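Local atomic coordinates of separin (Saccharomyces cerevisiae, PDB entry 5U1T), a protein that cleaves the SCC1 subunit of cohesin at the onset of anaphase as a caspase-like cysteine protease, and is held inactive by securin for most of the cell cycle. Residues 96-101 with 134-139; 100-105 with 114-119; 105-110 with 421-426; 406-411 with 452-457. All coordinates share one frame; numbering follows the deposited sequence.

Interaction 1 of 4, residues 96-101 with 134-139; sequences SEIIFL and ILALQI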
loop_
_atom_site.group_PDB
_atom_site.type_symbol
_atom_site.label_atom_id
_atom_site.label_comp_id
_atom_site.label_asym_id
_atom_site.label_seq_id
_atom_site.Cartn_x
_atom_site.Cartn_y
_atom_site.Cartn_z
ATOM N N SER A 96 -52.221 15.031 -38.847
ATOM C CA SER A 96 -50.968 15.541 -38.345
ATOM C C SER A 96 -50.721 15.003 -36.923
ATOM O O SER A 96 -49.575 14.964 -36.465
ATOM C CB SER A 96 -50.939 17.069 -38.414
ATOM O OG SER A 96 -51.968 17.621 -37.642
ATOM N N GLU A 97 -51.782 14.549 -36.256
ATOM C CA GLU A 97 -51.637 13.816 -34.999
ATOM C C GLU A 97 -50.903 12.481 -35.165
ATOM O O GLU A 97 -50.142 12.084 -34.281
ATOM C CB GLU A 97 -52.993 13.551 -34.355
ATOM C CG GLU A 97 -53.540 14.717 -33.587
ATOM C CD GLU A 97 -52.710 15.038 -32.382
ATOM O OE1 GLU A 97 -51.961 14.145 -31.908
ATOM O OE2 GLU A 97 -52.805 16.186 -31.905
ATOM N N ILE A 98 -51.147 11.797 -36.282
ATOM C CA ILE A 98 -50.477 10.544 -36.618
ATOM C C ILE A 98 -48.977 10.778 -36.767
ATOM O O ILE A 98 -48.143 10.101 -36.148
ATOM C CB ILE A 98 -51.049 9.935 -37.934
ATOM C CG1 ILE A 98 -52.438 9.320 -37.698
ATOM C CG2 ILE A 98 -50.084 8.937 -38.560
ATOM C CD1 ILE A 98 -52.931 8.452 -38.833
ATOM N N ILE A 99 -48.648 11.752 -37.609
ATOM C CA ILE A 99 -47.272 12.194 -37.811
ATOM C C ILE A 99 -46.579 12.585 -36.480
ATOM O O ILE A 99 -45.450 12.174 -36.230
ATOM C CB ILE A 99 -47.260 13.356 -38.834
ATOM C CG1 ILE A 99 -47.592 12.777 -40.206
ATOM C CG2 ILE A 99 -45.923 14.080 -38.854
ATOM C CD1 ILE A 99 -47.973 13.812 -41.260
ATOM N N PHE A 100 -47.287 13.338 -35.641
ATOM C CA PHE A 100 -46.823 13.740 -34.319
ATOM C C PHE A 100 -46.504 12.522 -33.451
ATOM O O PHE A 100 -45.424 12.435 -32.873
ATOM C CB PHE A 100 -47.883 14.623 -33.662
ATOM C CG PHE A 100 -47.535 15.106 -32.279
ATOM C CD1 PHE A 100 -46.255 15.539 -31.968
ATOM C CD2 PHE A 100 -48.523 15.176 -31.290
ATOM C CE1 PHE A 100 -45.948 16.007 -30.671
ATOM C CE2 PHE A 100 -48.230 15.648 -30.004
ATOM C CZ PHE A 100 -46.938 16.062 -29.694
ATOM N N LEU A 101 -47.437 11.571 -33.400
ATOM C CA LEU A 101 -47.269 10.340 -32.642
ATOM C C LEU A 101 -46.001 9.602 -33.089
ATOM O O LEU A 101 -45.213 9.090 -32.258
ATOM C CB LEU A 101 -48.509 9.439 -32.798
ATOM C CG LEU A 101 -48.573 8.129 -31.987
ATOM C CD1 LEU A 101 -50.013 7.709 -31.708
ATOM C CD2 LEU A 101 -47.802 6.977 -32.658
ATOM N N ILE A 134 -52.980 1.702 -40.777
ATOM C CA ILE A 134 -54.390 1.491 -41.073
ATOM C C ILE A 134 -55.162 2.794 -40.835
ATOM O O ILE A 134 -56.074 3.135 -41.606
ATOM C CB ILE A 134 -55.000 0.315 -40.221
ATOM C CG1 ILE A 134 -54.357 -1.021 -40.595
ATOM C CG2 ILE A 134 -56.497 0.203 -40.434
ATOM C CD1 ILE A 134 -54.836 -2.170 -39.779
ATOM N N LEU A 135 -54.798 3.530 -39.789
ATOM C CA LEU A 135 -55.438 4.818 -39.530
ATOM C C LEU A 135 -55.083 5.821 -40.637
ATOM O O LEU A 135 -55.931 6.591 -41.088
ATOM C CB LEU A 135 -55.045 5.357 -38.156
ATOM C CG LEU A 135 -55.430 4.460 -36.966
ATOM C CD1 LEU A 135 -54.722 4.864 -35.649
ATOM C CD2 LEU A 135 -56.919 4.481 -36.787
ATOM N N ALA A 136 -53.833 5.787 -41.082
ATOM C CA ALA A 136 -53.393 6.655 -42.151
ATOM C C ALA A 136 -54.122 6.310 -43.445
ATOM O O ALA A 136 -54.495 7.206 -44.216
ATOM C CB ALA A 136 -51.887 6.558 -42.335
ATOM N N LEU A 137 -54.336 5.024 -43.691
ATOM C CA LEU A 137 -55.086 4.620 -44.883
ATOM C C LEU A 137 -56.546 5.052 -44.777
ATOM O O LEU A 137 -57.140 5.479 -45.764
ATOM C CB LEU A 137 -54.997 3.114 -45.110
ATOM C CG LEU A 137 -53.635 2.618 -45.594
ATOM C CD1 LEU A 137 -53.650 1.127 -45.815
ATOM C CD2 LEU A 137 -53.194 3.334 -46.846
ATOM N N GLN A 138 -57.112 4.949 -43.579
ATOM C CA GLN A 138 -58.473 5.414 -43.319
ATOM C C GLN A 138 -58.594 6.884 -43.677
ATOM O O GLN A 138 -59.533 7.282 -44.373
ATOM C CB GLN A 138 -58.857 5.182 -41.848
ATOM C CG GLN A 138 -60.245 5.678 -41.417
ATOM C CD GLN A 138 -61.397 4.956 -42.118
ATOM O OE1 GLN A 138 -61.227 3.869 -42.677
ATOM N NE2 GLN A 138 -62.579 5.574 -42.094
ATOM N N ILE A 139 -57.634 7.685 -43.224
ATOM C CA ILE A 139 -57.627 9.118 -43.484
ATOM C C ILE A 139 -57.518 9.397 -44.985
ATOM O O ILE A 139 -58.307 10.183 -45.518
ATOM C CB ILE A 139 -56.481 9.821 -42.711
ATOM C CG1 ILE A 139 -56.703 9.666 -41.205
ATOM C CG2 ILE A 139 -56.411 11.292 -43.061
ATOM C CD1 ILE A 139 -55.622 10.258 -40.350
#
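Ile98 is the one residue of 96-101 that meets 134-139, and it lands among Leu135, Ala136 and Ile139. From its CB the side chain divides. CG2 turns to the short helix 113-117, where it packs 3.8 Å from CG1 of Ile116. CG1 lies anti to the carbonyl carbon (chi1 -74°), and with chi2 at -167° it runs straight out, which carries CD1 to the surface of 134-139. That methyl makes the whole contact. It faces CD1 of Ile139 tip to tip at 3.6 Å, lies 3.6 Å from the backbone N of Ala136 and 3.8 Å from CB of Leu135, and has the Ala136 CB at 4.1 Å. The segments 96-101 and 134-139 run nearly antiparallel, their axes 10.6 Å apart at closest approach, with a crossing angle of -159°. Leu113 touches both Ile98 and Ile139, adding helix 113-117 to the same buried layer of the helical domain. Leu135 and Gln138 also contact the chain of another protein, probably securin, so helix 129-142 is lined on one side by its own domain and on another by that partner. Methyl meeting methyl has no directional preference: shape and exclusion of water hold this pair of helices.

Interaction 2 of 4, residues 100-105 with 114-119; sequences FLFNET and KNILLA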
loop_
_atom_site.group_PDB
_atom_site.type_symbol
_atom_site.label_atom_id
_atom_site.label_comp_id
_atom_site.label_asym_id
_atom_site.label_seq_id
_atom_site.Cartn_x
_atom_site.Cartn_y
_atom_site.Cartn_z
ATOM N N PHE A 100 -47.287 13.338 -35.641
ATOM C CA PHE A 100 -46.823 13.740 -34.319
ATOM C C PHE A 100 -46.504 12.522 -33.451
ATOM O O PHE A 100 -45.424 12.435 -32.873
ATOM C CB PHE A 100 -47.883 14.623 -33.662
ATOM C CG PHE A 100 -47.535 15.106 -32.279
ATOM C CD1 PHE A 100 -46.255 15.539 -31.968
ATOM C CD2 PHE A 100 -48.523 15.176 -31.290
ATOM C CE1 PHE A 100 -45.948 16.007 -30.671
ATOM C CE2 PHE A 100 -48.230 15.648 -30.004
ATOM C CZ PHE A 100 -46.938 16.062 -29.694
ATOM N N LEU A 101 -47.437 11.571 -33.400
ATOM C CA LEU A 101 -47.269 10.340 -32.642
ATOM C C LEU A 101 -46.001 9.602 -33.089
ATOM O O LEU A 101 -45.213 9.090 -32.258
ATOM C CB LEU A 101 -48.509 9.439 -32.798
ATOM C CG LEU A 101 -48.573 8.129 -31.987
ATOM C CD1 LEU A 101 -50.013 7.709 -31.708
ATOM C CD2 LEU A 101 -47.802 6.977 -32.658
ATOM N N PHE A 102 -45.814 9.547 -34.403
ATOM C CA PHE A 102 -44.700 8.817 -34.972
ATOM C C PHE A 102 -43.377 9.520 -34.704
ATOM O O PHE A 102 -42.395 8.876 -34.349
ATOM C CB PHE A 102 -44.879 8.642 -36.458
ATOM C CG PHE A 102 -43.825 7.807 -37.097
ATOM C CD1 PHE A 102 -43.972 6.438 -37.180
ATOM C CD2 PHE A 102 -42.690 8.388 -37.640
ATOM C CE1 PHE A 102 -43.008 5.662 -37.788
ATOM C CE2 PHE A 102 -41.718 7.618 -38.252
ATOM C CZ PHE A 102 -41.878 6.252 -38.326
ATOM N N ASN A 103 -43.366 10.837 -34.870
ATOM C CA ASN A 103 -42.145 11.606 -34.724
ATOM C C ASN A 103 -41.614 11.574 -33.291
ATOM O O ASN A 103 -40.418 11.598 -33.074
ATOM C CB ASN A 103 -42.368 13.041 -35.181
ATOM C CG ASN A 103 -42.346 13.171 -36.678
ATOM O OD1 ASN A 103 -41.877 12.280 -37.389
ATOM N ND2 ASN A 103 -42.857 14.276 -37.171
ATOM N N GLU A 104 -42.526 11.477 -32.334
ATOM C CA GLU A 104 -42.186 11.484 -30.935
ATOM C C GLU A 104 -41.693 10.138 -30.450
ATOM O O GLU A 104 -41.368 10.004 -29.293
ATOM C CB GLU A 104 -43.393 11.889 -30.107
ATOM C CG GLU A 104 -43.899 13.272 -30.364
ATOM C CD GLU A 104 -43.107 14.317 -29.625
ATOM O OE1 GLU A 104 -42.082 14.771 -30.157
ATOM O OE2 GLU A 104 -43.491 14.697 -28.506
ATOM N N THR A 105 -41.626 9.142 -31.321
ATOM C CA THR A 105 -41.393 7.776 -30.853
ATOM C C THR A 105 -40.447 6.998 -31.763
ATOM O O THR A 105 -40.330 5.781 -31.641
ATOM C CB THR A 105 -42.734 6.997 -30.733
ATOM O OG1 THR A 105 -43.487 7.116 -31.965
ATOM C CG2 THR A 105 -43.581 7.536 -29.582
ATOM N N LYS A 114 -47.230 9.640 -46.217
ATOM C CA LYS A 114 -46.495 8.719 -47.068
ATOM C C LYS A 114 -45.302 8.159 -46.306
ATOM O O LYS A 114 -44.918 7.001 -46.487
ATOM C CB LYS A 114 -46.065 9.430 -48.355
ATOM C CG LYS A 114 -44.957 8.763 -49.147
ATOM C CD LYS A 114 -43.863 9.792 -49.400
ATOM C CE LYS A 114 -42.725 9.251 -50.236
ATOM N NZ LYS A 114 -41.624 10.262 -50.291
ATOM N N ASN A 115 -44.738 8.991 -45.434
ATOM C CA ASN A 115 -43.606 8.597 -44.598
ATOM C C ASN A 115 -44.009 7.565 -43.516
ATOM O O ASN A 115 -43.260 6.636 -43.226
ATOM C CB ASN A 115 -42.974 9.840 -43.950
ATOM C CG ASN A 115 -42.276 10.771 -44.960
ATOM O OD1 ASN A 115 -41.702 10.327 -45.961
ATOM N ND2 ASN A 115 -42.298 12.070 -44.668
ATOM N N ILE A 116 -45.194 7.746 -42.933
ATOM C CA ILE A 116 -45.824 6.760 -42.061
ATOM C C ILE A 116 -45.975 5.413 -42.763
ATOM O O ILE A 116 -45.470 4.390 -42.286
ATOM C CB ILE A 116 -47.217 7.238 -41.594
ATOM C CG1 ILE A 116 -47.102 8.561 -40.831
ATOM C CG2 ILE A 116 -47.939 6.165 -40.779
ATOM C CD1 ILE A 116 -46.024 8.586 -39.750
ATOM N N LEU A 117 -46.660 5.429 -43.902
ATOM C CA LEU A 117 -46.927 4.235 -44.690
ATOM C C LEU A 117 -45.699 3.390 -45.006
ATOM O O LEU A 117 -45.753 2.178 -44.913
ATOM C CB LEU A 117 -47.622 4.625 -46.005
ATOM C CG LEU A 117 -49.044 5.157 -45.860
ATOM C CD1 LEU A 117 -49.581 5.626 -47.194
ATOM C CD2 LEU A 117 -49.950 4.104 -45.254
ATOM N N LEU A 118 -44.591 4.005 -45.389
ATOM C CA LEU A 118 -43.421 3.206 -45.726
ATOM C C LEU A 118 -42.381 3.142 -44.584
ATOM O O LEU A 118 -41.212 2.834 -44.816
ATOM C CB LEU A 118 -42.780 3.735 -47.011
ATOM C CG LEU A 118 -43.721 3.889 -48.220
ATOM C CD1 LEU A 118 -42.978 4.288 -49.475
ATOM C CD2 LEU A 118 -44.499 2.619 -48.489
ATOM N N ALA A 119 -42.800 3.389 -43.344
ATOM C CA ALA A 119 -41.892 3.223 -42.201
ATOM C C ALA A 119 -41.608 1.768 -41.911
ATOM O O ALA A 119 -42.518 0.946 -41.870
ATOM C CB ALA A 119 -42.462 3.883 -40.960
#
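Ile116 is the first residue of 114-119 to touch the other segment, and it does so with its end carbon: CD1 lies 3.5 Å from CB of Phe102 and 3.5 Å from its CG. The isoleucine is folded at its second torsion (chi2 -48°), which swings CD1 toward Phe102 although the side chain starts along the contact; the two side chains run alongside each other, pointing opposite ways. Leu117 turns elsewhere, packing on Leu156 of helix 146-158. The helix then runs out: the N of Leu118 still reaches the O of Lys114 at 3.2 Å, yet Leu118 is the first residue to leave helical torsions. Here helices 91-103 and 113-117 are successive elements of the all-helical N-terminal part of the chain, joined by a short loop, and the contact closes that turn. Two carbonyls near the end of the second helix, those of Leu117 and Ala119, accept hydrogen bonds from Lys133 NZ. Ala119 itself brings its CB to the far end of the Phe102 ring, 3.6 Å from CZ, approaching obliquely. Phe102 can span from Ile116 to Ala119 because its CG stands anti to the backbone N (chi1 -175°). With an alanine here CB would remain beside Ile116, but the loss of the ring would probably open a gap and leave the Ala119 methyl without its mate. Just past Phe102, the end of helix 91-103 is held by Thr105, whose OG1 donates to the O of Leu101 at 2.6 Å and is also bonded to Tyr128 OH.

Interaction 3 of 4, residues 105-110 with 421-426; sequences TNLFQA and NVLISN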
loop_
_atom_site.group_PDB
_atom_site.type_symbol
_atom_site.label_atom_id
_atom_site.label_comp_id
_atom_site.label_asym_id
_atom_site.label_seq_id
_atom_site.Cartn_x
_atom_site.Cartn_y
_atom_site.Cartn_z
ATOM N N THR A 105 -41.626 9.142 -31.321
ATOM C CA THR A 105 -41.393 7.776 -30.853
ATOM C C THR A 105 -40.447 6.998 -31.763
ATOM O O THR A 105 -40.330 5.781 -31.641
ATOM C CB THR A 105 -42.734 6.997 -30.733
ATOM O OG1 THR A 105 -43.487 7.116 -31.965
ATOM C CG2 THR A 105 -43.581 7.536 -29.582
ATOM N N ASN A 106 -39.778 7.700 -32.674
ATOM C CA ASN A 106 -38.922 7.064 -33.669
ATOM C C ASN A 106 -37.696 7.916 -33.990
ATOM O O ASN A 106 -37.766 9.142 -33.943
ATOM C CB ASN A 106 -39.690 6.807 -34.990
ATOM C CG ASN A 106 -40.883 5.857 -34.834
ATOM O OD1 ASN A 106 -40.731 4.644 -34.940
ATOM N ND2 ASN A 106 -42.070 6.409 -34.598
ATOM N N LEU A 107 -36.587 7.285 -34.365
ATOM C CA LEU A 107 -35.454 8.057 -34.840
ATOM C C LEU A 107 -35.845 8.805 -36.091
ATOM O O LEU A 107 -35.760 10.032 -36.167
ATOM C CB LEU A 107 -34.244 7.173 -35.132
ATOM C CG LEU A 107 -33.060 8.046 -35.576
ATOM C CD1 LEU A 107 -32.568 8.998 -34.465
ATOM C CD2 LEU A 107 -31.930 7.229 -36.170
ATOM N N PHE A 108 -36.286 8.037 -37.079
ATOM C CA PHE A 108 -36.812 8.568 -38.337
ATOM C C PHE A 108 -37.934 9.547 -38.084
ATOM O O PHE A 108 -38.635 9.444 -37.083
ATOM C CB PHE A 108 -37.287 7.423 -39.229
ATOM C CG PHE A 108 -36.372 6.226 -39.184
ATOM C CD1 PHE A 108 -35.268 6.144 -40.024
ATOM C CD2 PHE A 108 -36.575 5.206 -38.258
ATOM C CE1 PHE A 108 -34.419 5.055 -39.957
ATOM C CE2 PHE A 108 -35.747 4.137 -38.216
ATOM C CZ PHE A 108 -34.665 4.062 -39.067
ATOM N N GLN A 109 -38.079 10.511 -38.986
ATOM C CA GLN A 109 -39.097 11.539 -38.845
ATOM C C GLN A 109 -40.004 11.512 -40.052
ATOM O O GLN A 109 -39.587 11.111 -41.134
ATOM C CB GLN A 109 -38.453 12.909 -38.674
ATOM C CG GLN A 109 -37.672 13.031 -37.380
ATOM C CD GLN A 109 -38.570 12.978 -36.162
ATOM O OE1 GLN A 109 -38.639 11.957 -35.455
ATOM N NE2 GLN A 109 -39.283 14.083 -35.911
ATOM N N ALA A 110 -41.257 11.907 -39.869
ATOM C CA ALA A 110 -42.195 11.919 -40.982
ATOM C C ALA A 110 -42.734 13.325 -41.158
ATOM O O ALA A 110 -42.908 14.059 -40.176
ATOM C CB ALA A 110 -43.330 10.928 -40.747
ATOM N N ASN A 421 -29.609 -0.309 -39.896
ATOM C CA ASN A 421 -29.365 -1.715 -39.684
ATOM C C ASN A 421 -29.482 -2.111 -38.231
ATOM O O ASN A 421 -30.029 -3.138 -37.887
ATOM C CB ASN A 421 -27.955 -2.009 -40.142
ATOM C CG ASN A 421 -27.585 -3.436 -39.952
ATOM O OD1 ASN A 421 -28.380 -4.223 -39.502
ATOM N ND2 ASN A 421 -26.379 -3.775 -40.287
ATOM N N VAL A 422 -28.917 -1.288 -37.385
ATOM C CA VAL A 422 -28.958 -1.513 -35.955
ATOM C C VAL A 422 -30.411 -1.579 -35.507
ATOM O O VAL A 422 -30.808 -2.502 -34.801
ATOM C CB VAL A 422 -28.240 -0.419 -35.163
ATOM C CG1 VAL A 422 -28.552 -0.571 -33.700
ATOM C CG2 VAL A 422 -26.737 -0.479 -35.398
ATOM N N LEU A 423 -31.209 -0.597 -35.929
ATOM C CA LEU A 423 -32.599 -0.515 -35.505
ATOM C C LEU A 423 -33.389 -1.695 -36.036
ATOM O O LEU A 423 -34.260 -2.248 -35.361
ATOM C CB LEU A 423 -33.201 0.792 -35.965
ATOM C CG LEU A 423 -32.749 1.965 -35.112
ATOM C CD1 LEU A 423 -33.310 3.285 -35.637
ATOM C CD2 LEU A 423 -33.189 1.727 -33.691
ATOM N N ILE A 424 -33.047 -2.097 -37.249
ATOM C CA ILE A 424 -33.703 -3.212 -37.897
ATOM C C ILE A 424 -33.249 -4.554 -37.327
ATOM O O ILE A 424 -34.091 -5.397 -37.039
ATOM C CB ILE A 424 -33.457 -3.192 -39.418
ATOM C CG1 ILE A 424 -33.977 -1.882 -40.023
ATOM C CG2 ILE A 424 -34.117 -4.384 -40.074
ATOM C CD1 ILE A 424 -34.113 -1.932 -41.519
ATOM N N SER A 425 -31.937 -4.759 -37.181
ATOM C CA SER A 425 -31.401 -6.008 -36.603
ATOM C C SER A 425 -31.858 -6.223 -35.169
ATOM O O SER A 425 -32.119 -7.354 -34.761
ATOM C CB SER A 425 -29.872 -6.037 -36.629
ATOM O OG SER A 425 -29.367 -6.220 -37.939
ATOM N N ASN A 426 -31.922 -5.137 -34.405
ATOM C CA ASN A 426 -32.491 -5.167 -33.063
ATOM C C ASN A 426 -31.757 -6.148 -32.167
ATOM O O ASN A 426 -32.371 -6.924 -31.438
ATOM C CB ASN A 426 -33.979 -5.529 -33.136
ATOM C CG ASN A 426 -34.727 -5.230 -31.848
ATOM O OD1 ASN A 426 -35.916 -5.540 -31.737
ATOM N ND2 ASN A 426 -34.041 -4.627 -30.870
#
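Leu423 pushes a single methyl, CD1, against both Phe108 and Leu107. The nearest approach is to the aromatic ring, with CD1 of Leu423 3.6 Å from CE2 of Phe108; it comes obliquely, and the two side chains point at each other from opposite directions. The same methyl lies 4.0 Å from CB of Leu107. Phe108 is solvent-exposed, Leu423 buried. A chi2 of 177° extends Leu423, carrying CD1 toward the loop. One helical turn back along 408-425, Ile419 touches Leu107 and Ser420 touches Phe108, so the loop leans on a run of that helix. The contact joins the loop between helices 91-103 and 113-117 to the end of a helix more than 300 residues later, tying together distant parts of the helical domain. Farther out, polar bonds fix the loop: Asn106 ND2 donates to the O of Phe102 and is bonded to Tyr128 OH, its OD1 accepts from Asn125, and Ala110 N reaches Asn103 OD1. On the helix side Ser425 OG donates to OD1 of Asn421, one turn earlier, at 2.7 Å from 15° off the carbonyl plane. Asn426, with positive phi, departs from helical torsions, its N still bonded to Val422 O.

Interaction 4 of 4, residues 406-411 with 452-457; sequences KSHSFL and IEIFSC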
loop_
_atom_site.group_PDB
_atom_site.type_symbol
_atom_site.label_atom_id
_atom_site.label_comp_id
_atom_site.label_asym_id
_atom_site.label_seq_id
_atom_site.Cartn_x
_atom_site.Cartn_y
_atom_site.Cartn_z
ATOM N N LYS A 406 -13.408 11.781 -50.392
ATOM C CA LYS A 406 -13.232 12.736 -49.320
ATOM C C LYS A 406 -14.531 13.521 -49.088
ATOM O O LYS A 406 -14.517 14.750 -49.071
ATOM C CB LYS A 406 -12.068 13.689 -49.627
ATOM C CG LYS A 406 -10.761 12.978 -49.985
ATOM C CD LYS A 406 -9.535 13.878 -49.799
ATOM C CE LYS A 406 -8.258 13.178 -50.254
ATOM N NZ LYS A 406 -8.339 12.766 -51.704
ATOM N N SER A 407 -15.634 12.806 -48.866
ATOM C CA SER A 407 -16.951 13.425 -48.758
ATOM C C SER A 407 -17.628 13.190 -47.434
ATOM O O SER A 407 -17.898 12.054 -47.072
ATOM C CB SER A 407 -17.880 12.906 -49.851
ATOM O OG SER A 407 -19.240 13.097 -49.476
ATOM N N HIS A 408 -17.956 14.264 -46.729
ATOM C CA HIS A 408 -18.750 14.117 -45.522
ATOM C C HIS A 408 -20.161 13.597 -45.821
ATOM O O HIS A 408 -20.785 12.964 -44.958
ATOM C CB HIS A 408 -18.839 15.438 -44.767
ATOM C CG HIS A 408 -19.289 15.283 -43.348
ATOM N ND1 HIS A 408 -20.464 15.820 -42.873
ATOM C CD2 HIS A 408 -18.719 14.640 -42.301
ATOM C CE1 HIS A 408 -20.599 15.526 -41.594
ATOM N NE2 HIS A 408 -19.552 14.815 -41.223
ATOM N N SER A 409 -20.664 13.864 -47.027
ATOM C CA SER A 409 -22.002 13.425 -47.395
ATOM C C SER A 409 -22.106 11.913 -47.413
ATOM O O SER A 409 -23.027 11.343 -46.827
ATOM C CB SER A 409 -22.407 13.989 -48.749
ATOM O OG SER A 409 -22.537 15.392 -48.668
ATOM N N PHE A 410 -21.159 11.255 -48.069
ATOM C CA PHE A 410 -21.128 9.795 -48.045
ATOM C C PHE A 410 -20.974 9.229 -46.633
ATOM O O PHE A 410 -21.572 8.207 -46.306
ATOM C CB PHE A 410 -20.013 9.273 -48.942
ATOM C CG PHE A 410 -20.419 9.124 -50.362
ATOM C CD1 PHE A 410 -21.024 7.954 -50.800
ATOM C CD2 PHE A 410 -20.226 10.161 -51.263
ATOM C CE1 PHE A 410 -21.415 7.813 -52.129
ATOM C CE2 PHE A 410 -20.616 10.031 -52.599
ATOM C CZ PHE A 410 -21.214 8.856 -53.032
ATOM N N LEU A 411 -20.184 9.896 -45.797
ATOM C CA LEU A 411 -19.933 9.391 -44.453
ATOM C C LEU A 411 -21.198 9.515 -43.627
ATOM O O LEU A 411 -21.558 8.591 -42.899
ATOM C CB LEU A 411 -18.776 10.135 -43.777
ATOM C CG LEU A 411 -18.392 9.600 -42.399
ATOM C CD1 LEU A 411 -17.967 8.150 -42.523
ATOM C CD2 LEU A 411 -17.290 10.435 -41.767
ATOM N N ILE A 452 -17.601 15.335 -34.607
ATOM C CA ILE A 452 -18.653 15.503 -33.619
ATOM C C ILE A 452 -20.030 15.225 -34.232
ATOM O O ILE A 452 -20.943 14.757 -33.573
ATOM C CB ILE A 452 -18.618 16.909 -33.009
ATOM C CG1 ILE A 452 -17.296 17.114 -32.282
ATOM C CG2 ILE A 452 -19.745 17.095 -32.007
ATOM C CD1 ILE A 452 -17.263 18.363 -31.449
ATOM N N GLU A 453 -20.165 15.487 -35.518
ATOM C CA GLU A 453 -21.433 15.278 -36.207
ATOM C C GLU A 453 -21.749 13.797 -36.347
ATOM O O GLU A 453 -22.855 13.355 -36.022
ATOM C CB GLU A 453 -21.378 15.943 -37.569
ATOM C CG GLU A 453 -22.676 16.534 -38.041
ATOM C CD GLU A 453 -22.436 17.542 -39.147
ATOM O OE1 GLU A 453 -22.786 17.256 -40.325
ATOM O OE2 GLU A 453 -21.865 18.615 -38.822
ATOM N N ILE A 454 -20.761 13.044 -36.833
ATOM C CA ILE A 454 -20.866 11.594 -36.960
ATOM C C ILE A 454 -21.116 10.969 -35.592
ATOM O O ILE A 454 -21.854 9.990 -35.471
ATOM C CB ILE A 454 -19.594 10.992 -37.588
ATOM C CG1 ILE A 454 -19.435 11.486 -39.032
ATOM C CG2 ILE A 454 -19.605 9.466 -37.504
ATOM C CD1 ILE A 454 -20.649 11.224 -39.919
ATOM N N PHE A 455 -20.534 11.550 -34.564
ATOM C CA PHE A 455 -20.634 10.992 -33.237
ATOM C C PHE A 455 -22.063 10.962 -32.776
ATOM O O PHE A 455 -22.478 10.068 -32.073
ATOM C CB PHE A 455 -19.800 11.783 -32.242
ATOM C CG PHE A 455 -19.917 11.276 -30.849
ATOM C CD1 PHE A 455 -19.368 10.080 -30.499
ATOM C CD2 PHE A 455 -20.612 11.981 -29.907
ATOM C CE1 PHE A 455 -19.501 9.599 -29.231
ATOM C CE2 PHE A 455 -20.754 11.505 -28.638
ATOM C CZ PHE A 455 -20.192 10.313 -28.302
ATOM N N SER A 456 -22.825 11.949 -33.198
ATOM C CA SER A 456 -24.171 12.148 -32.716
ATOM C C SER A 456 -25.168 11.209 -33.341
ATOM O O SER A 456 -26.250 11.031 -32.835
ATOM C CB SER A 456 -24.600 13.570 -32.996
ATOM O OG SER A 456 -25.144 14.152 -31.855
ATOM N N CYS A 457 -24.807 10.633 -34.468
ATOM C CA CYS A 457 -25.583 9.589 -35.065
ATOM C C CYS A 457 -25.500 8.358 -34.211
ATOM O O CYS A 457 -26.404 7.567 -34.204
ATOM C CB CYS A 457 -25.080 9.292 -36.468
ATOM S SG CYS A 457 -25.224 10.642 -37.638
#
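Glu453 sets a carboxylate oxygen at the edge of the His408 imidazole, close to the ring plane but opposite a carbon: OE1 lies 3.1 Å from CE1 of His408. The carboxylate plane stands 87° from the ring plane. The nitrogens on either side of CE1 have other surroundings: ND1 of His408 is 3.7 Å from OE1 of Glu453, while NE2 makes a weak hydrogen bond to the O of Lys450. A carboxylate so placed would probably polarise the ring's C-H and raise the imidazole's affinity for a proton. His408 projects across because its CG is anti to the backbone N (chi1 -163°), and Ile454 lies alongside, pointing the other way. With a leucine in its place the bond to the Lys450 carbonyl would probably be lost and the Glu453 carboxylate left beside an apolar side chain. Deeper in, the chemistry turns apolar, and the Leu411 side chain lies nearly perpendicular to that of Ile454, with CD2 of Leu411 3.6 Å from CG1 of Ile454. The contact joins the start of helix 408-425 to helix 448-458, and helix 431-444 of the same helical array covers the inner side, Leu411 touching Phe441 and Ile454 touching Phe438 and Ile442. Just before helix 408-425 a Schellman motif closes the preceding helix 388-404, with Lys406 of positive phi as its C-prime residue and Ser407 N bonded to the O of Ser402. Ser407 then serves as N-cap, its OG accepting from Phe410 N at 3.0 Å with a nearly straight N-H...O angle of 169°.

How the interactions relate
Interactions 1 and 2 are buried and both use helix 91-103. They also touch directly, Leu137 CD2 meeting Leu117 CD2 at 3.7 Å, and so form one continuous layer. Interaction 3 is partly buried; it shares Thr105 with interaction 2, and its loop residue Ala110 packs its CB 3.7 Å from Ile116 CD1. Interaction 4 is also partly buried and lies apart, its nearest atoms about 6 Å from those of interaction 3, but both use helix 408-425, one near its start and the other near its end. The first three contacts are made by apolar side chains, whereas interaction 4, with the exposed Glu453 at its margin, adds a carboxylate and an imidazole to its leucine-isoleucine pair.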